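Local coordinates for hypothetical protein Atu2327 (Agrobacterium tumefaciens, PDB 2O8I), which is of unknown function but belongs to the OHCU decarboxylase family, so it probably decarboxylates 2-oxo-4-hydroxy-4-carboxy-5-ureidoimidazoline to allantoin during urate breakdown, at residues Glu5-Arg10 and Ala31-Thr36; Ala54-Val59 and Gln141-Ala146; Arg61-Leu66 and Gly148-Ile153. One frame throughout, in Å; residues are numbered along the deposited sequence.

How the contacts relate
From the N terminus of this all-helical chain, contact 1 comes first: helix 4-11 meets the loop that follows helix 19-27, closing a loop with 20 residues between its segments. Contacts 2 and 3 open later, on helix 53-62 and the turn after it, and both are completed by helix 139-161 across 81 intervening residues. Their segments alternate along the sequence, so the two loops cross. They are also neighbours in space: the centres lie 9 Å apart, and Val59 CG1 packs on Val150 CG1 at 4.1 Å. Contact 1 lies apart, with centres 25 Å from contact 2 and 21 Å from contact 3, and precedes both in series.

Contact 1. Residues Glu5-Arg10 and Ala31-Thr36; sequences EEFVAR and AGLELT
Phe7 and Arg10 reach from the N-terminal helix of this all-helical fold to Leu33 and Leu35, which lie in the loop joining helix 19-27 to helix 37-50. The Phe7 side chain can be followed outward. Its CB leaves the helix toward the loop, and with CG anti to the backbone N (chi1 -170°) the ring is carried on in that direction. The nearest CA atoms across the contact, those of Phe7 and Ala31, are 7.6 Å apart. At the rim, CE1 lies 4.5 Å from Leu33 CD1, and CZ is 4.6 Å from the same methyl. Leu33 therefore meets the ring at its edge, near the ring plane, in a loose apolar contact. Phe11 of the same helix and Tyr26 of helix 19-27 make edge-to-face pairs with the Phe7 ring and help to enclose it.

One turn further along, Arg10 bends at chi2 and chi3. Its CB is modelled too close to Glu6 O, so the exact placing of this side chain, and of the contacts it makes, is doubtful. As modelled, NE turns back to Glu6 OE2, which lies in the guanidinium plane, giving a salt bridge with a weak hydrogen bond of 3.5 Å and an N-H...O angle of 150°. Leu35, the centre of an inverse gamma turn just before the N-cap Thr36, lies roughly perpendicular to Arg10, its CD1 3.8 Å from Arg10 NH2.

Contact 2. Residues Ala54-Val59 and Gln141-Ala146; sequences AERLGV and QEFATA
Phe143 packs against Arg56 and Leu57 in a helix-to-helix contact of the all-helical fold, joining helix 139-161 to helix 53-62. The nearest CA atoms, those of Leu57 and Phe143, are 8.4 Å apart, and the aromatic ring spans the gap. CG stands anti to the backbone N of Phe143 (chi1 -166°), which sends the ring straight at the facing helix. There CZ comes within 4.2 Å of Leu57 N, so the far end of the ring rests on backbone as well as on side chains. Leu57 CD1 arrives at the edge, in the ring plane, 3.9 Å from CE1, its side chain at about a right angle to that of Phe143. Arg56 approaches the ring obliquely: its CB is 4.1 Å from CZ, and its NH2 is 4.2 Å from CE2, with the guanidinium and ring planes 66° apart.

A second shell surrounds these groups. Glu53 and Leu60 also touch the Phe143 side chain, and Phe113 packs on Leu57. The Arg56 chain bends at chi3 (56°), and its polar end, still near the ring through NH2, is positioned by other partners: Phe48 makes a cation-pi contact, NE forms a salt bridge with Glu53 OE2, and NH1 bonds to Phe48 O.

Contact 3. Residues Arg61-Leu66 and Gly148-Ile153; sequences RAHPDL and GQVEKI
His63 faces Val150 and Ile153 where the chain leaves helix 53-62 and passes beside helix 139-161, in the buried centre of the all-helical OHCU decarboxylase fold. His63 is the first residue to depart from helical backbone angles, and it begins the His-Pro-Asp segment that leads into helix 66-74. In characterised OHCU decarboxylases a histidine of such a segment lies at the active site, so a similar role for His63 is possible but unproven here.

The contact across the segments is van der Waals in kind. With CG anti to the backbone N (chi1 -161°), the imidazole projects at helix 139-161, where three methyls receive it. Val150 CG2 is 3.9 Å from ND1, the two side chains running antiparallel alongside one another. Ile153, which points back at the imidazole, brings CD1 to 3.7 Å from NE2, and its CG2 sits at the ring edge, in plane, 4.0 Å from CE1. The ring is also backed from within its own segment, as Pro64 CD stands 3.4 Å above one face, displaced from the ring centre.

Polar interactions lie around this apolar seat. Asp65 is the N-cap of helix 66-74, its OD1 bonded to Gly68 N. Glu151, on the same helix as Val150 and Ile153, forms a salt bridge with Arg49. Lys69 touches both Pro64 and Ile153, and its NZ makes a hydrogen bond with His63 NE2, the nitrogen closest to Ile153 CD1.

Contact 1. Residues Glu5-Arg10 and Ala31-Thr36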
# COMPACT_ATOMS: atom_id res chain seq x y z
N GLU A 5 -6.65 -8.15 -19.61
CA GLU A 5 -6.85 -6.91 -18.96
C GLU A 5 -7.26 -7.24 -17.56
O GLU A 5 -6.84 -6.61 -16.60
CB GLU A 5 -7.98 -6.16 -19.68
CG GLU A 5 -8.08 -4.72 -19.29
CD GLU A 5 -9.51 -4.32 -18.88
OE1 GLU A 5 -10.36 -4.27 -19.81
OE2 GLU A 5 -9.76 -4.06 -17.65
N GLU A 6 -8.05 -8.29 -17.45
CA GLU A 6 -8.58 -8.67 -16.20
C GLU A 6 -7.52 -9.37 -15.32
O GLU A 6 -7.31 -9.01 -14.17
CB GLU A 6 -9.84 -9.49 -16.41
CG GLU A 6 -10.17 -10.33 -15.21
CD GLU A 6 -11.29 -11.35 -15.42
OE1 GLU A 6 -11.87 -11.52 -16.61
OE2 GLU A 6 -11.53 -11.99 -14.34
N PHE A 7 -6.82 -10.33 -15.87
CA PHE A 7 -5.70 -10.93 -15.15
C PHE A 7 -4.67 -9.94 -14.61
O PHE A 7 -4.21 -10.06 -13.49
CB PHE A 7 -4.99 -11.89 -16.08
CG PHE A 7 -3.95 -12.75 -15.43
CD1 PHE A 7 -4.28 -14.04 -15.00
CD2 PHE A 7 -2.63 -12.34 -15.37
CE1 PHE A 7 -3.31 -14.89 -14.44
CE2 PHE A 7 -1.62 -13.19 -14.82
CZ PHE A 7 -1.97 -14.46 -14.33
N VAL A 8 -4.29 -8.97 -15.41
CA VAL A 8 -3.27 -8.04 -15.00
C VAL A 8 -3.88 -7.12 -13.97
O VAL A 8 -3.18 -6.64 -13.09
CB VAL A 8 -2.72 -7.26 -16.22
CG1 VAL A 8 -1.89 -6.06 -15.79
CG2 VAL A 8 -1.91 -8.24 -17.11
N ALA A 9 -5.19 -6.94 -14.03
CA ALA A 9 -5.78 -6.00 -13.16
C ALA A 9 -5.95 -6.38 -11.68
O ALA A 9 -5.32 -5.76 -10.85
CB ALA A 9 -7.09 -5.50 -13.71
N ARG A 10 -6.68 -7.40 -11.27
CA ARG A 10 -6.27 -8.69 -10.81
C ARG A 10 -5.02 -8.97 -10.03
O ARG A 10 -5.05 -8.95 -8.80
CB ARG A 10 -6.87 -9.88 -11.49
CG ARG A 10 -7.70 -10.63 -10.52
CD ARG A 10 -9.07 -10.49 -10.89
NE ARG A 10 -9.70 -11.71 -11.39
CZ ARG A 10 -10.08 -12.83 -10.71
NH1 ARG A 10 -9.79 -13.06 -9.43
NH2 ARG A 10 -10.76 -13.76 -11.40
N ALA A 31 -4.11 -17.51 -18.30
CA ALA A 31 -5.55 -17.77 -18.39
C ALA A 31 -5.96 -19.23 -18.28
O ALA A 31 -7.13 -19.50 -18.17
CB ALA A 31 -6.16 -17.16 -19.66
N GLY A 32 -5.00 -20.16 -18.35
CA GLY A 32 -5.29 -21.60 -18.25
C GLY A 32 -5.06 -22.10 -16.82
O GLY A 32 -5.32 -23.29 -16.52
N LEU A 33 -4.56 -21.21 -15.94
CA LEU A 33 -4.34 -21.55 -14.53
C LEU A 33 -5.66 -21.81 -13.82
O LEU A 33 -6.65 -21.15 -14.10
CB LEU A 33 -3.59 -20.43 -13.80
CG LEU A 33 -2.15 -20.12 -14.25
CD1 LEU A 33 -1.62 -18.96 -13.54
CD2 LEU A 33 -1.24 -21.33 -14.01
N GLU A 34 -5.68 -22.79 -12.94
CA GLU A 34 -6.67 -22.87 -11.87
C GLU A 34 -6.50 -21.58 -11.01
O GLU A 34 -5.35 -21.15 -10.67
CB GLU A 34 -6.34 -24.08 -11.01
CG GLU A 34 -6.93 -25.39 -11.46
CD GLU A 34 -8.21 -25.68 -10.70
OE1 GLU A 34 -8.19 -25.74 -9.43
OE2 GLU A 34 -9.25 -25.83 -11.39
N LEU A 35 -7.62 -20.93 -10.67
CA LEU A 35 -7.49 -19.71 -9.90
C LEU A 35 -7.44 -20.04 -8.40
O LEU A 35 -8.44 -19.94 -7.67
CB LEU A 35 -8.58 -18.70 -10.26
CG LEU A 35 -8.52 -18.14 -11.67
CD1 LEU A 35 -9.76 -17.34 -11.94
CD2 LEU A 35 -7.29 -17.35 -11.93
N THR A 36 -6.25 -20.47 -7.99
CA THR A 36 -5.97 -20.79 -6.62
C THR A 36 -4.71 -20.03 -6.28
O THR A 36 -3.93 -19.71 -7.17
CB THR A 36 -5.73 -22.32 -6.38
OG1 THR A 36 -4.52 -22.74 -7.04
CG2 THR A 36 -6.88 -23.14 -6.84

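Contact 2. Residues Ala54-Val59 and Gln141-Ala146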
# COMPACT_ATOMS: atom_id res chain seq x y z
N ALA A 54 18.32 -6.51 -12.61
CA ALA A 54 17.81 -5.13 -12.54
C ALA A 54 16.30 -5.11 -12.23
O ALA A 54 15.84 -4.34 -11.40
CB ALA A 54 18.09 -4.35 -13.84
N GLU A 55 15.54 -5.97 -12.93
CA GLU A 55 14.09 -5.99 -12.78
C GLU A 55 13.69 -6.43 -11.37
O GLU A 55 12.85 -5.78 -10.74
CB GLU A 55 13.43 -6.85 -13.87
CG GLU A 55 13.50 -6.22 -15.28
CD GLU A 55 13.04 -7.20 -16.39
OE1 GLU A 55 13.19 -8.44 -16.20
OE2 GLU A 55 12.53 -6.71 -17.44
N ARG A 56 14.32 -7.49 -10.87
CA ARG A 56 14.12 -7.93 -9.50
C ARG A 56 14.47 -6.82 -8.49
O ARG A 56 13.74 -6.60 -7.50
CB ARG A 56 14.89 -9.22 -9.25
CG ARG A 56 14.32 -10.39 -10.05
CD ARG A 56 15.32 -11.55 -10.31
NE ARG A 56 15.90 -12.09 -9.08
CZ ARG A 56 15.27 -12.88 -8.21
NH1 ARG A 56 14.01 -13.26 -8.41
NH2 ARG A 56 15.90 -13.29 -7.12
N LEU A 57 15.56 -6.10 -8.76
CA LEU A 57 15.95 -4.98 -7.90
C LEU A 57 14.88 -3.88 -7.91
O LEU A 57 14.59 -3.26 -6.85
CB LEU A 57 17.31 -4.41 -8.29
CG LEU A 57 17.83 -3.29 -7.38
CD1 LEU A 57 18.12 -3.81 -5.97
CD2 LEU A 57 19.10 -2.63 -7.97
N GLY A 58 14.27 -3.66 -9.09
CA GLY A 58 13.14 -2.74 -9.23
C GLY A 58 11.93 -3.15 -8.38
O GLY A 58 11.21 -2.31 -7.84
N VAL A 59 11.71 -4.45 -8.24
CA VAL A 59 10.55 -4.93 -7.50
C VAL A 59 10.77 -4.65 -6.04
O VAL A 59 9.86 -4.20 -5.35
CB VAL A 59 10.32 -6.45 -7.72
CG1 VAL A 59 9.34 -7.02 -6.73
CG2 VAL A 59 9.91 -6.73 -9.19
N GLN A 141 23.43 -11.47 0.57
CA GLN A 141 22.56 -12.20 1.50
C GLN A 141 21.18 -11.54 1.62
O GLN A 141 20.15 -12.22 1.47
CB GLN A 141 23.18 -12.30 2.88
CG GLN A 141 24.57 -12.89 2.91
CD GLN A 141 25.24 -12.70 4.27
OE1 GLN A 141 25.50 -11.58 4.74
NE2 GLN A 141 25.52 -13.82 4.91
N GLU A 142 21.16 -10.23 1.84
CA GLU A 142 19.92 -9.44 1.89
C GLU A 142 19.11 -9.45 0.61
O GLU A 142 17.90 -9.29 0.63
CB GLU A 142 20.20 -7.99 2.26
CG GLU A 142 20.40 -7.87 3.67
CD GLU A 142 19.30 -8.53 4.47
OE1 GLU A 142 18.19 -7.92 4.52
OE2 GLU A 142 19.59 -9.62 5.05
N PHE A 143 19.78 -9.61 -0.51
CA PHE A 143 19.07 -9.69 -1.75
C PHE A 143 18.39 -11.05 -1.82
O PHE A 143 17.23 -11.13 -2.20
CB PHE A 143 20.00 -9.47 -2.92
CG PHE A 143 19.30 -9.21 -4.20
CD1 PHE A 143 18.95 -7.92 -4.55
CD2 PHE A 143 19.03 -10.26 -5.07
CE1 PHE A 143 18.31 -7.66 -5.76
CE2 PHE A 143 18.38 -10.03 -6.26
CZ PHE A 143 18.01 -8.71 -6.62
N ALA A 144 19.08 -12.10 -1.40
CA ALA A 144 18.44 -13.41 -1.28
C ALA A 144 17.23 -13.35 -0.31
O ALA A 144 16.13 -13.75 -0.68
CB ALA A 144 19.45 -14.50 -0.87
N THR A 145 17.43 -12.84 0.90
CA THR A 145 16.37 -12.75 1.89
C THR A 145 15.18 -11.90 1.41
O THR A 145 14.04 -12.36 1.49
CB THR A 145 16.90 -12.20 3.22
OG1 THR A 145 17.82 -13.14 3.73
CG2 THR A 145 15.82 -12.04 4.28
N ALA A 146 15.46 -10.68 0.92
CA ALA A 146 14.41 -9.74 0.50
C ALA A 146 13.58 -10.32 -0.60
O ALA A 146 12.37 -10.24 -0.53
CB ALA A 146 14.99 -8.42 0.07

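Contact 3. Residues Arg61-Leu66 and Gly148-Ile153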
# COMPACT_ATOMS: atom_id res chain seq x y z
N ARG A 61 12.62 -2.34 -4.71
CA ARG A 61 12.57 -0.93 -4.47
C ARG A 61 11.17 -0.37 -4.51
O ARG A 61 10.92 0.65 -3.91
CB ARG A 61 13.47 -0.21 -5.48
CG ARG A 61 14.94 -0.47 -5.24
CD ARG A 61 15.79 0.36 -6.15
NE ARG A 61 17.15 0.45 -5.62
CZ ARG A 61 18.25 0.67 -6.36
NH1 ARG A 61 18.13 0.81 -7.66
NH2 ARG A 61 19.45 0.73 -5.79
N ALA A 62 10.25 -1.02 -5.21
CA ALA A 62 8.87 -0.52 -5.32
C ALA A 62 8.03 -0.97 -4.12
O ALA A 62 6.98 -0.40 -3.83
CB ALA A 62 8.22 -0.99 -6.64
N HIS A 63 8.49 -2.01 -3.43
CA HIS A 63 7.75 -2.56 -2.33
C HIS A 63 7.55 -1.56 -1.16
O HIS A 63 8.45 -0.81 -0.81
CB HIS A 63 8.44 -3.82 -1.85
CG HIS A 63 7.57 -4.70 -1.03
ND1 HIS A 63 6.88 -5.75 -1.57
CD2 HIS A 63 7.25 -4.66 0.28
CE1 HIS A 63 6.18 -6.35 -0.62
NE2 HIS A 63 6.40 -5.72 0.51
N PRO A 64 6.33 -1.51 -0.59
CA PRO A 64 6.13 -0.56 0.50
C PRO A 64 6.90 -0.92 1.76
O PRO A 64 7.14 -2.12 2.05
CB PRO A 64 4.62 -0.65 0.78
CG PRO A 64 4.19 -1.94 0.21
CD PRO A 64 5.09 -2.23 -0.96
N ASP A 65 7.28 0.11 2.51
CA ASP A 65 7.90 -0.09 3.80
C ASP A 65 6.86 -0.46 4.87
O ASP A 65 5.65 -0.29 4.71
CB ASP A 65 8.74 1.13 4.22
CG ASP A 65 7.93 2.40 4.28
OD1 ASP A 65 6.70 2.39 4.40
OD2 ASP A 65 8.53 3.46 4.23
N LEU A 66 7.37 -1.01 5.96
CA LEU A 66 6.55 -1.47 7.02
C LEU A 66 5.54 -0.42 7.57
O LEU A 66 4.34 -0.69 7.68
CB LEU A 66 7.50 -1.96 8.09
CG LEU A 66 6.89 -2.91 9.09
CD1 LEU A 66 5.94 -3.83 8.42
CD2 LEU A 66 8.06 -3.65 9.63
N GLY A 148 13.14 -13.45 -1.23
CA GLY A 148 12.41 -14.56 -0.60
C GLY A 148 11.17 -14.02 0.09
O GLY A 148 10.11 -14.61 0.00
N GLN A 149 11.31 -12.88 0.77
CA GLN A 149 10.23 -12.28 1.51
C GLN A 149 9.13 -11.72 0.59
O GLN A 149 7.95 -11.83 0.89
CB GLN A 149 10.77 -11.20 2.46
CG GLN A 149 11.54 -11.77 3.66
CD GLN A 149 10.70 -12.64 4.59
OE1 GLN A 149 9.72 -12.19 5.21
NE2 GLN A 149 11.07 -13.88 4.69
N VAL A 150 9.53 -11.11 -0.51
CA VAL A 150 8.62 -10.58 -1.51
C VAL A 150 7.72 -11.72 -2.05
O VAL A 150 6.53 -11.54 -2.31
CB VAL A 150 9.40 -9.88 -2.64
CG1 VAL A 150 8.64 -9.93 -3.92
CG2 VAL A 150 9.64 -8.45 -2.28
N GLU A 151 8.28 -12.91 -2.12
CA GLU A 151 7.55 -14.02 -2.63
C GLU A 151 6.48 -14.73 -1.78
O GLU A 151 5.34 -14.88 -2.24
CB GLU A 151 8.51 -15.14 -3.10
CG GLU A 151 9.29 -14.86 -4.37
CD GLU A 151 10.12 -16.08 -4.89
OE1 GLU A 151 10.12 -17.18 -4.25
OE2 GLU A 151 10.78 -15.92 -5.95
N LYS A 152 6.75 -15.16 -0.56
CA LYS A 152 6.20 -14.73 0.66
C LYS A 152 5.02 -13.84 0.79
O LYS A 152 3.93 -14.33 1.08
CB LYS A 152 7.11 -14.84 1.86
CG LYS A 152 6.75 -16.05 2.68
CD LYS A 152 6.79 -15.75 4.21
CE LYS A 152 6.52 -17.03 5.11
NZ LYS A 152 6.65 -16.74 6.60
N ILE A 153 5.23 -12.55 0.63
CA ILE A 153 4.15 -11.63 0.67
C ILE A 153 3.16 -11.91 -0.49
O ILE A 153 1.93 -11.88 -0.30
CB ILE A 153 4.73 -10.24 0.69
CG1 ILE A 153 5.42 -10.05 2.06
CG2 ILE A 153 3.64 -9.23 0.42
CD1 ILE A 153 6.55 -9.01 2.13